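Local coordinates for protein alpha-amylase (Eisenia fetida, PDB 6M4K) that probably hydrolyses internal alpha-1,4-glucosidic linkages in starch-like polysaccharides, as a calcium-binding member of glycoside hydrolase family 13, at residues G102-M107 with D180-F185; G44-P49 with Y232-V237; Q65-V70 with R198-K203. All coordinates share one frame; numbering follows the deposited sequence.

All three contacts belong to the catalytic (beta/alpha)8 barrel. Interaction 2 spans the barrel interior between strands 44-47 and 232-235. Interaction 3 joins the loop that follows strand 44-47 to segment 198-203, on and after strand 196-199, and interaction 1 joins the calcium-binding loop after strand 97-102 to helix 176-192. Along the chain the loops are nested: interaction 2 encloses interaction 3, which encloses interaction 1. Centre to centre, interactions 1 and 3 lie about 9 Å apart, 2 and 3 about 11 Å, and 1 and 2 about 14 Å. They touch directly, so a continuous path of contacts leads from the barrel core to the calcium site.

Interaction 1 (G102-M107 with D180-F185); sequences GVLNHM and DVEAEF. With CA (calcium ion), chain B.
Leu104 and Glu182 carry this contact, their side chains running alongside each other and pointing opposite ways. It is closest where the acid end of Glu182 meets the loop: OE2 comes within 2.7 Å of Leu104 O, so close that the acid group probably carries a proton, and OE2 also lies 3.5 Å from Leu104 CB. Beyond CG the glutamate chain is extended, and this carries its acid group from the helix to the loop backbone. The CD2 methyl of Leu104 lies over CB, CG and CD of Glu182. The contact is loosest beyond, at the edge of the Phe185 ring, where Leu104 CD2 makes a single touch, 4.2 Å from Phe185 CD2. On the polar side a water donates to both Leu104 O (2.8 Å) and Glu182 OE1 (2.9 Å), bridging loop and helix. Were Glu182 replaced by an alanine, Leu104 O would probably lose its acid partner and the bridging water its hold on the helix. The next loop residue, Asn105, binds the calcium ion through OD1 at 2.4 Å, while its ND2 donates in the ring plane to ND1 of His106 at 3.0 Å. Asp170 and the carbonyl oxygens of Arg161 and His204 complete the protein part of the site. The contact thus fastens the loop leaving barrel strand 97-102 to helix 176-192, which leads on to strand 196-199, the neighbour of 97-102 in the sheet.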
loop_
_atom_site.group_PDB
_atom_site.type_symbol
_atom_site.label_atom_id
_atom_site.label_comp_id
_atom_site.label_asym_id
_atom_site.label_seq_id
_atom_site.Cartn_x
_atom_site.Cartn_y
_atom_site.Cartn_z
ATOM N N GLY A 102 0.585 -8.730 8.445
ATOM C CA GLY A 102 1.015 -9.573 9.539
ATOM C C GLY A 102 1.496 -8.718 10.690
ATOM O O GLY A 102 2.402 -7.898 10.527
ATOM N N VAL A 103 0.884 -8.910 11.857
ATOM C CA VAL A 103 1.109 -8.048 13.012
ATOM C C VAL A 103 1.870 -8.871 14.048
ATOM O O VAL A 103 1.265 -9.647 14.799
ATOM C CB VAL A 103 -0.210 -7.498 13.569
ATOM C CG1 VAL A 103 0.069 -6.523 14.693
ATOM C CG2 VAL A 103 -1.004 -6.824 12.446
ATOM N N LEU A 104 3.195 -8.710 14.086
ATOM C CA LEU A 104 4.071 -9.562 14.888
ATOM C C LEU A 104 4.774 -8.836 16.028
ATOM O O LEU A 104 5.380 -9.499 16.881
ATOM C CB LEU A 104 5.136 -10.228 13.998
ATOM C CG LEU A 104 4.599 -11.035 12.818
ATOM C CD1 LEU A 104 5.769 -11.652 12.051
ATOM C CD2 LEU A 104 3.606 -12.109 13.235
ATOM N N ASN A 105 4.725 -7.509 16.075
ATOM C CA ASN A 105 5.484 -6.769 17.078
ATOM C C ASN A 105 4.856 -6.834 18.463
ATOM O O ASN A 105 5.568 -6.706 19.465
ATOM C CB ASN A 105 5.620 -5.310 16.640
ATOM C CG ASN A 105 6.281 -4.436 17.685
ATOM O OD1 ASN A 105 7.480 -4.545 17.954
ATOM N ND2 ASN A 105 5.502 -3.541 18.257
ATOM N N HIS A 106 3.539 -7.002 18.545
ATOM C CA HIS A 106 2.826 -6.755 19.786
ATOM C C HIS A 106 1.535 -7.546 19.777
ATOM O O HIS A 106 1.138 -8.141 18.771
ATOM C CB HIS A 106 2.542 -5.266 19.916
ATOM C CG HIS A 106 1.891 -4.676 18.706
ATOM N ND1 HIS A 106 2.594 -3.972 17.749
ATOM C CD2 HIS A 106 0.603 -4.706 18.289
ATOM C CE1 HIS A 106 1.757 -3.583 16.801
ATOM N NE2 HIS A 106 0.543 -4.016 17.103
ATOM N N MET A 107 0.890 -7.555 20.943
ATOM C CA MET A 107 -0.460 -8.087 21.085
ATOM C C MET A 107 -1.437 -6.929 21.284
ATOM O O MET A 107 -1.568 -6.073 20.403
ATOM C CB MET A 107 -0.510 -9.144 22.195
ATOM C CG MET A 107 0.351 -10.369 21.915
ATOM S SD MET A 107 -0.060 -11.261 20.391
ATOM C CE MET A 107 -1.569 -12.115 20.883
ATOM N N ASP A 180 9.053 -19.210 17.131
ATOM C CA ASP A 180 8.401 -20.425 16.657
ATOM C C ASP A 180 6.908 -20.203 16.452
ATOM O O ASP A 180 6.333 -20.667 15.461
ATOM C CB ASP A 180 8.612 -21.559 17.665
ATOM C CG ASP A 180 10.026 -22.117 17.651
ATOM O OD1 ASP A 180 10.798 -21.827 16.713
ATOM O OD2 ASP A 180 10.351 -22.876 18.589
ATOM N N VAL A 181 6.262 -19.531 17.406
ATOM C CA VAL A 181 4.822 -19.297 17.332
ATOM C C VAL A 181 4.477 -18.417 16.137
ATOM O O VAL A 181 3.520 -18.690 15.396
ATOM C CB VAL A 181 4.330 -18.679 18.651
ATOM C CG1 VAL A 181 2.977 -18.033 18.464
ATOM C CG2 VAL A 181 4.271 -19.753 19.739
ATOM N N GLU A 182 5.242 -17.348 15.936
ATOM C CA GLU A 182 4.935 -16.434 14.841
ATOM C C GLU A 182 5.217 -17.080 13.491
ATOM O O GLU A 182 4.448 -16.898 12.538
ATOM C CB GLU A 182 5.673 -15.113 15.043
ATOM C CG GLU A 182 5.132 -14.381 16.275
ATOM C CD GLU A 182 5.635 -12.975 16.438
ATOM O OE1 GLU A 182 6.797 -12.717 16.085
ATOM O OE2 GLU A 182 4.849 -12.129 16.941
ATOM N N ALA A 183 6.286 -17.880 13.398
ATOM C CA ALA A 183 6.539 -18.604 12.156
ATOM C C ALA A 183 5.474 -19.653 11.882
ATOM O O ALA A 183 5.135 -19.892 10.720
ATOM C CB ALA A 183 7.924 -19.243 12.188
ATOM N N GLU A 184 4.933 -20.296 12.923
ATOM C CA GLU A 184 3.862 -21.262 12.702
ATOM C C GLU A 184 2.650 -20.585 12.082
ATOM O O GLU A 184 2.021 -21.135 11.174
ATOM C CB GLU A 184 3.461 -21.937 14.018
ATOM C CG GLU A 184 2.416 -23.071 13.868
ATOM C CD GLU A 184 0.980 -22.586 13.654
ATOM O OE1 GLU A 184 0.613 -21.522 14.201
ATOM O OE2 GLU A 184 0.208 -23.269 12.938
ATOM N N PHE A 185 2.301 -19.400 12.589
ATOM C CA PHE A 185 1.206 -18.608 12.034
ATOM C C PHE A 185 1.455 -18.297 10.561
ATOM O O PHE A 185 0.623 -18.599 9.697
ATOM C CB PHE A 185 1.105 -17.325 12.863
ATOM C CG PHE A 185 0.249 -16.238 12.255
ATOM C CD1 PHE A 185 -1.063 -16.477 11.881
ATOM C CD2 PHE A 185 0.760 -14.965 12.096
ATOM C CE1 PHE A 185 -1.845 -15.450 11.343
ATOM C CE2 PHE A 185 -0.008 -13.944 11.565
ATOM C CZ PHE A 185 -1.311 -14.188 11.192
HETATM CA CA CA B . 9.136 -4.300 19.702
HETATM O O HOH W 1 7.859 -10.573 17.660
HETATM O O HOH W 2 8.307 -6.651 19.696
HETATM O O HOH W 3 8.727 -1.804 20.159
HETATM O O HOH W 4 11.121 -5.845 19.652
#

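Interaction 2 (G44-P49 with Y232-V237)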
loop_
_atom_site.group_PDB
_atom_site.type_symbol
_atom_site.label_atom_id
_atom_site.label_comp_id
_atom_site.label_asym_id
_atom_site.label_seq_id
_atom_site.Cartn_x
_atom_site.Cartn_y
_atom_site.Cartn_z
ATOM N N GLY A 44 -2.124 -8.417 -7.329
ATOM C CA GLY A 44 -2.408 -8.973 -6.019
ATOM C C GLY A 44 -3.026 -7.951 -5.091
ATOM O O GLY A 44 -3.167 -6.768 -5.425
ATOM N N VAL A 45 -3.350 -8.430 -3.893
ATOM C CA VAL A 45 -4.155 -7.702 -2.911
ATOM C C VAL A 45 -3.501 -7.828 -1.550
ATOM O O VAL A 45 -3.210 -8.942 -1.104
ATOM C CB VAL A 45 -5.578 -8.285 -2.822
ATOM C CG1 VAL A 45 -6.360 -7.629 -1.678
ATOM C CG2 VAL A 45 -6.290 -8.102 -4.128
ATOM N N GLN A 46 -3.298 -6.700 -0.876
ATOM C CA GLN A 46 -2.958 -6.714 0.538
ATOM C C GLN A 46 -4.251 -6.727 1.344
ATOM O O GLN A 46 -5.113 -5.862 1.153
ATOM C CB GLN A 46 -2.165 -5.465 0.898
ATOM C CG GLN A 46 -1.692 -5.423 2.327
ATOM C CD GLN A 46 -1.004 -4.132 2.641
ATOM O OE1 GLN A 46 -0.042 -3.757 1.963
ATOM N NE2 GLN A 46 -1.489 -3.417 3.654
ATOM N N VAL A 47 -4.391 -7.703 2.235
ATOM C CA VAL A 47 -5.605 -7.882 3.027
ATOM C C VAL A 47 -5.345 -7.447 4.464
ATOM O O VAL A 47 -4.234 -7.581 4.991
ATOM C CB VAL A 47 -6.115 -9.338 2.963
ATOM C CG1 VAL A 47 -6.379 -9.750 1.530
ATOM C CG2 VAL A 47 -5.150 -10.309 3.662
ATOM N N SER A 48 -6.402 -6.944 5.116
ATOM C CA SER A 48 -6.312 -6.502 6.501
ATOM C C SER A 48 -5.967 -7.682 7.415
ATOM O O SER A 48 -6.189 -8.843 7.049
ATOM C CB SER A 48 -7.652 -5.886 6.925
ATOM O OG SER A 48 -7.820 -4.590 6.366
ATOM N N PRO A 49 -5.427 -7.417 8.612
ATOM C CA PRO A 49 -4.980 -8.521 9.489
ATOM C C PRO A 49 -6.066 -9.569 9.648
ATOM O O PRO A 49 -7.196 -9.246 10.044
ATOM C CB PRO A 49 -4.658 -7.810 10.813
ATOM C CG PRO A 49 -4.195 -6.437 10.367
ATOM C CD PRO A 49 -5.091 -6.100 9.190
ATOM N N TYR A 232 6.876 -13.485 -0.453
ATOM C CA TYR A 232 7.209 -12.074 -0.601
ATOM C C TYR A 232 7.015 -11.353 0.730
ATOM O O TYR A 232 5.941 -11.427 1.329
ATOM C CB TYR A 232 6.283 -11.453 -1.642
ATOM C CG TYR A 232 6.486 -9.978 -1.934
ATOM C CD1 TYR A 232 7.754 -9.412 -1.988
ATOM C CD2 TYR A 232 5.386 -9.154 -2.213
ATOM C CE1 TYR A 232 7.930 -8.070 -2.301
ATOM C CE2 TYR A 232 5.551 -7.812 -2.520
ATOM C CZ TYR A 232 6.820 -7.276 -2.565
ATOM O OH TYR A 232 7.025 -5.944 -2.879
ATOM N N ILE A 233 8.031 -10.637 1.192
ATOM C CA ILE A 233 7.950 -9.895 2.447
ATOM C C ILE A 233 8.246 -8.438 2.140
ATOM O O ILE A 233 9.319 -8.109 1.606
ATOM C CB ILE A 233 8.932 -10.425 3.501
ATOM C CG1 ILE A 233 8.689 -11.907 3.800
ATOM C CG2 ILE A 233 8.872 -9.557 4.763
ATOM C CD1 ILE A 233 7.422 -12.169 4.557
ATOM N N TYR A 234 7.295 -7.563 2.447
ATOM C CA TYR A 234 7.580 -6.141 2.492
ATOM C C TYR A 234 7.286 -5.613 3.886
ATOM O O TYR A 234 6.280 -5.975 4.505
ATOM C CB TYR A 234 6.906 -5.326 1.376
ATOM C CG TYR A 234 5.406 -5.440 1.225
ATOM C CD1 TYR A 234 4.841 -6.525 0.575
ATOM C CD2 TYR A 234 4.561 -4.442 1.699
ATOM C CE1 TYR A 234 3.468 -6.631 0.399
ATOM C CE2 TYR A 234 3.188 -4.518 1.506
ATOM C CZ TYR A 234 2.651 -5.622 0.867
ATOM O OH TYR A 234 1.287 -5.736 0.673
ATOM N N GLN A 235 8.187 -4.789 4.395
ATOM C CA GLN A 235 8.252 -4.454 5.809
ATOM C C GLN A 235 7.831 -3.007 5.983
ATOM O O GLN A 235 8.372 -2.117 5.319
ATOM C CB GLN A 235 9.685 -4.644 6.314
ATOM C CG GLN A 235 10.160 -6.075 6.244
ATOM C CD GLN A 235 11.669 -6.163 6.268
ATOM O OE1 GLN A 235 12.282 -6.369 7.324
ATOM N NE2 GLN A 235 12.285 -5.956 5.112
ATOM N N GLU A 236 6.849 -2.767 6.854
ATOM C CA GLU A 236 6.461 -1.395 7.153
ATOM C C GLU A 236 7.493 -0.814 8.103
ATOM O O GLU A 236 7.495 -1.109 9.303
ATOM C CB GLU A 236 5.074 -1.317 7.778
ATOM C CG GLU A 236 4.677 0.151 7.960
ATOM C CD GLU A 236 3.810 0.454 9.173
ATOM O OE1 GLU A 236 3.780 -0.333 10.147
ATOM O OE2 GLU A 236 3.153 1.525 9.146
ATOM N N VAL A 237 8.384 0.006 7.566
ATOM C CA VAL A 237 9.338 0.770 8.351
ATOM C C VAL A 237 9.077 2.224 8.018
ATOM O O VAL A 237 9.319 2.657 6.881
ATOM C CB VAL A 237 10.787 0.395 8.022
ATOM C CG1 VAL A 237 11.749 1.208 8.888
ATOM C CG2 VAL A 237 11.003 -1.097 8.201
#
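The closest pair of CA atoms, those of Gln46 and Tyr234, is 10.7 Å apart, far too wide for strand pairing. Their strands, 44-47 and 232-235, run parallel in the (beta/alpha)8 barrel but are not neighbours in the sheet: strands 97-102 and 196-199 lie between them. The link is therefore made by side chains alone, both directed inward across the barrel. Gln46 has CG anti to its backbone N (chi1 -176°) and stays extended beyond, which sends the amide toward the other strand. Tyr234 sets its ring between its own backbone N and carbonyl carbon, and the phenol spans most of the gap. The amide and ring planes are turned 44° against each other. Tyr234 OH donates to Gln46 OE1 at 2.7 Å, tilted somewhat from the carbonyl plane and meeting the oxygen at a C=O...donor angle of 115°. OE1 itself lies at the edge of the ring, in its plane, 3.3 Å from Tyr234 CE2, and the hydroxyl also rests against the aliphatic part of the glutamine, with Tyr234 OH 3.4 Å from Gln46 CG. Arg198 of strand 196-199 packs against both side chains. Arg341 NH1 donates to the same OE1, so this buried oxygen accepts two bonds, which are likely to hold the amide in this flip, its oxygen toward the phenol.

Interaction 3 (Q65-V70 with R198-K203)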
loop_
_atom_site.group_PDB
_atom_site.type_symbol
_atom_site.label_atom_id
_atom_site.label_comp_id
_atom_site.label_asym_id
_atom_site.label_seq_id
_atom_site.Cartn_x
_atom_site.Cartn_y
_atom_site.Cartn_z
ATOM N N GLN A 65 -8.700 -1.726 15.906
ATOM C CA GLN A 65 -8.779 -2.948 16.700
ATOM C C GLN A 65 -8.063 -4.107 16.008
ATOM O O GLN A 65 -7.565 -5.018 16.681
ATOM C CB GLN A 65 -10.244 -3.300 17.002
ATOM C CG GLN A 65 -10.970 -3.875 15.815
ATOM C CD GLN A 65 -12.452 -4.129 16.059
ATOM O OE1 GLN A 65 -12.965 -3.943 17.173
ATOM N NE2 GLN A 65 -13.147 -4.562 15.014
ATOM N N ARG A 66 -7.972 -4.072 14.673
ATOM C CA ARG A 66 -7.343 -5.164 13.938
ATOM C C ARG A 66 -5.828 -5.168 14.061
ATOM O O ARG A 66 -5.207 -6.171 13.688
ATOM C CB ARG A 66 -7.778 -5.162 12.471
ATOM C CG ARG A 66 -9.270 -5.413 12.339
ATOM C CD ARG A 66 -9.704 -5.508 10.903
ATOM N NE ARG A 66 -9.311 -6.778 10.282
ATOM C CZ ARG A 66 -9.878 -7.244 9.180
ATOM N NH1 ARG A 66 -10.857 -6.552 8.607
ATOM N NH2 ARG A 66 -9.506 -8.405 8.653
ATOM N N TYR A 67 -5.234 -4.119 14.622
ATOM C CA TYR A 67 -3.798 -4.063 14.853
ATOM C C TYR A 67 -3.427 -4.437 16.284
ATOM O O TYR A 67 -2.295 -4.189 16.710
ATOM C CB TYR A 67 -3.243 -2.707 14.393
ATOM C CG TYR A 67 -3.347 -2.636 12.885
ATOM C CD1 TYR A 67 -2.365 -3.211 12.080
ATOM C CD2 TYR A 67 -4.456 -2.080 12.259
ATOM C CE1 TYR A 67 -2.477 -3.216 10.697
ATOM C CE2 TYR A 67 -4.579 -2.076 10.880
ATOM C CZ TYR A 67 -3.580 -2.644 10.105
ATOM O OH TYR A 67 -3.737 -2.637 8.736
ATOM N N GLN A 68 -4.355 -5.075 17.012
ATOM C CA GLN A 68 -4.130 -5.604 18.357
ATOM C C GLN A 68 -4.437 -7.094 18.350
ATOM O O GLN A 68 -5.562 -7.516 18.671
ATOM C CB GLN A 68 -4.964 -4.851 19.392
ATOM C CG GLN A 68 -4.467 -3.434 19.562
ATOM C CD GLN A 68 -5.112 -2.715 20.723
ATOM O OE1 GLN A 68 -5.247 -3.268 21.819
ATOM N NE2 GLN A 68 -5.519 -1.478 20.492
ATOM N N PRO A 69 -3.459 -7.931 18.011
ATOM C CA PRO A 69 -3.693 -9.377 17.987
ATOM C C PRO A 69 -4.086 -9.925 19.351
ATOM O O PRO A 69 -3.570 -9.506 20.394
ATOM C CB PRO A 69 -2.345 -9.950 17.537
ATOM C CG PRO A 69 -1.725 -8.840 16.761
ATOM C CD PRO A 69 -2.132 -7.577 17.470
ATOM N N VAL A 70 -4.983 -10.904 19.304
ATOM C CA VAL A 70 -5.379 -11.681 20.468
ATOM C C VAL A 70 -4.915 -13.133 20.363
ATOM O O VAL A 70 -4.519 -13.738 21.364
ATOM C CB VAL A 70 -6.905 -11.568 20.690
ATOM C CG1 VAL A 70 -7.401 -12.591 21.723
ATOM C CG2 VAL A 70 -7.261 -10.148 21.119
ATOM N N ARG A 198 2.695 -8.162 4.282
ATOM C CA ARG A 198 3.051 -6.806 4.676
ATOM C C ARG A 198 3.275 -6.861 6.182
ATOM O O ARG A 198 2.332 -7.113 6.936
ATOM C CB ARG A 198 1.880 -5.878 4.355
ATOM C CG ARG A 198 2.047 -4.435 4.823
ATOM C CD ARG A 198 1.240 -4.109 6.086
ATOM N NE ARG A 198 1.418 -2.704 6.455
ATOM C CZ ARG A 198 1.150 -2.198 7.656
ATOM N NH1 ARG A 198 0.670 -2.968 8.622
ATOM N NH2 ARG A 198 1.361 -0.909 7.888
ATOM N N LEU A 199 4.509 -6.676 6.641
ATOM C CA LEU A 199 4.810 -6.821 8.066
ATOM C C LEU A 199 4.647 -5.480 8.783
ATOM O O LEU A 199 5.387 -4.526 8.536
ATOM C CB LEU A 199 6.178 -7.464 8.302
ATOM C CG LEU A 199 6.302 -8.927 7.885
ATOM C CD1 LEU A 199 7.684 -9.434 8.247
ATOM C CD2 LEU A 199 5.226 -9.814 8.514
ATOM N N ASP A 200 3.673 -5.426 9.680
ATOM C CA ASP A 200 3.357 -4.229 10.444
ATOM C C ASP A 200 4.464 -3.875 11.441
ATOM O O ASP A 200 5.064 -4.752 12.073
ATOM C CB ASP A 200 2.076 -4.527 11.225
ATOM C CG ASP A 200 1.598 -3.368 12.046
ATOM O OD1 ASP A 200 1.181 -2.365 11.448
ATOM O OD2 ASP A 200 1.607 -3.475 13.294
ATOM N N ALA A 201 4.716 -2.574 11.592
ATOM C CA ALA A 201 5.493 -2.031 12.718
ATOM C C ALA A 201 6.917 -2.582 12.790
ATOM O O ALA A 201 7.471 -2.781 13.873
ATOM C CB ALA A 201 4.757 -2.206 14.051
ATOM N N CYS A 202 7.548 -2.780 11.633
ATOM C CA CYS A 202 8.881 -3.378 11.629
ATOM C C CYS A 202 9.943 -2.481 12.249
ATOM O O CYS A 202 10.959 -2.999 12.727
ATOM C CB CYS A 202 9.292 -3.803 10.218
ATOM S SG CYS A 202 8.529 -5.333 9.678
ATOM N N LYS A 203 9.769 -1.153 12.231
ATOM C CA LYS A 203 10.752 -0.304 12.905
ATOM C C LYS A 203 10.853 -0.624 14.387
ATOM O O LYS A 203 11.887 -0.351 15.009
ATOM C CB LYS A 203 10.463 1.188 12.708
ATOM C CG LYS A 203 9.388 1.762 13.611
ATOM C CD LYS A 203 9.002 3.169 13.165
ATOM C CE LYS A 203 10.113 4.168 13.433
ATOM N NZ LYS A 203 9.700 5.548 12.998
#
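Tyr67 rests its ring against Arg198 and Asp200 in the (beta/alpha)8 barrel, beside strand 196-199 and the residues that follow it. The Arg-Leu-Asp-Ala run beginning at Arg198 is characteristic of a conserved sequence region of glycoside hydrolase family 13. The loop 65-70 opens with a short 3-10 turn, in which the carbonyl O of Gln65 accepts a bond from Gln68 N, 3.2 Å away. Arg66 is engaged by Glu24, in a salt bridge, and by the carbonyl of Pro49. Next comes Tyr67, which alone of this segment reaches across, although its CA stays 8.4 Å from the CA of Asp200. With CG anti to the carbonyl carbon, the ring is directed toward the strand; CD1 and CE1 are the ring atoms nearest the charged pair, which approaches obliquely. Tyr67 CD1 lies 3.7 Å from Asp200 OD1, and Tyr67 CE1 lies 3.8 Å from Arg198 NH1. The guanidinium plane stands 76° from that of the ring, the carboxylate plane only 39°. Beyond the ring, Tyr67 OH is hydrogen-bonded to Asp101, which also forms a salt bridge with Arg198 NH1, so tyrosine and arginine share one acid. The backbone O of Tyr67 accepts a bond from His106 of the calcium-binding loop. Past Gln68, Pro69 and Val70 carry the segment on. Across the contact, the aspartate is steadied from its own segment: Arg198 NH1, brought round by a bend at chi2, donates to Asp200 OD1 at 2.9 Å, meeting that oxygen on its anti side, 16° out of the carboxylate plane.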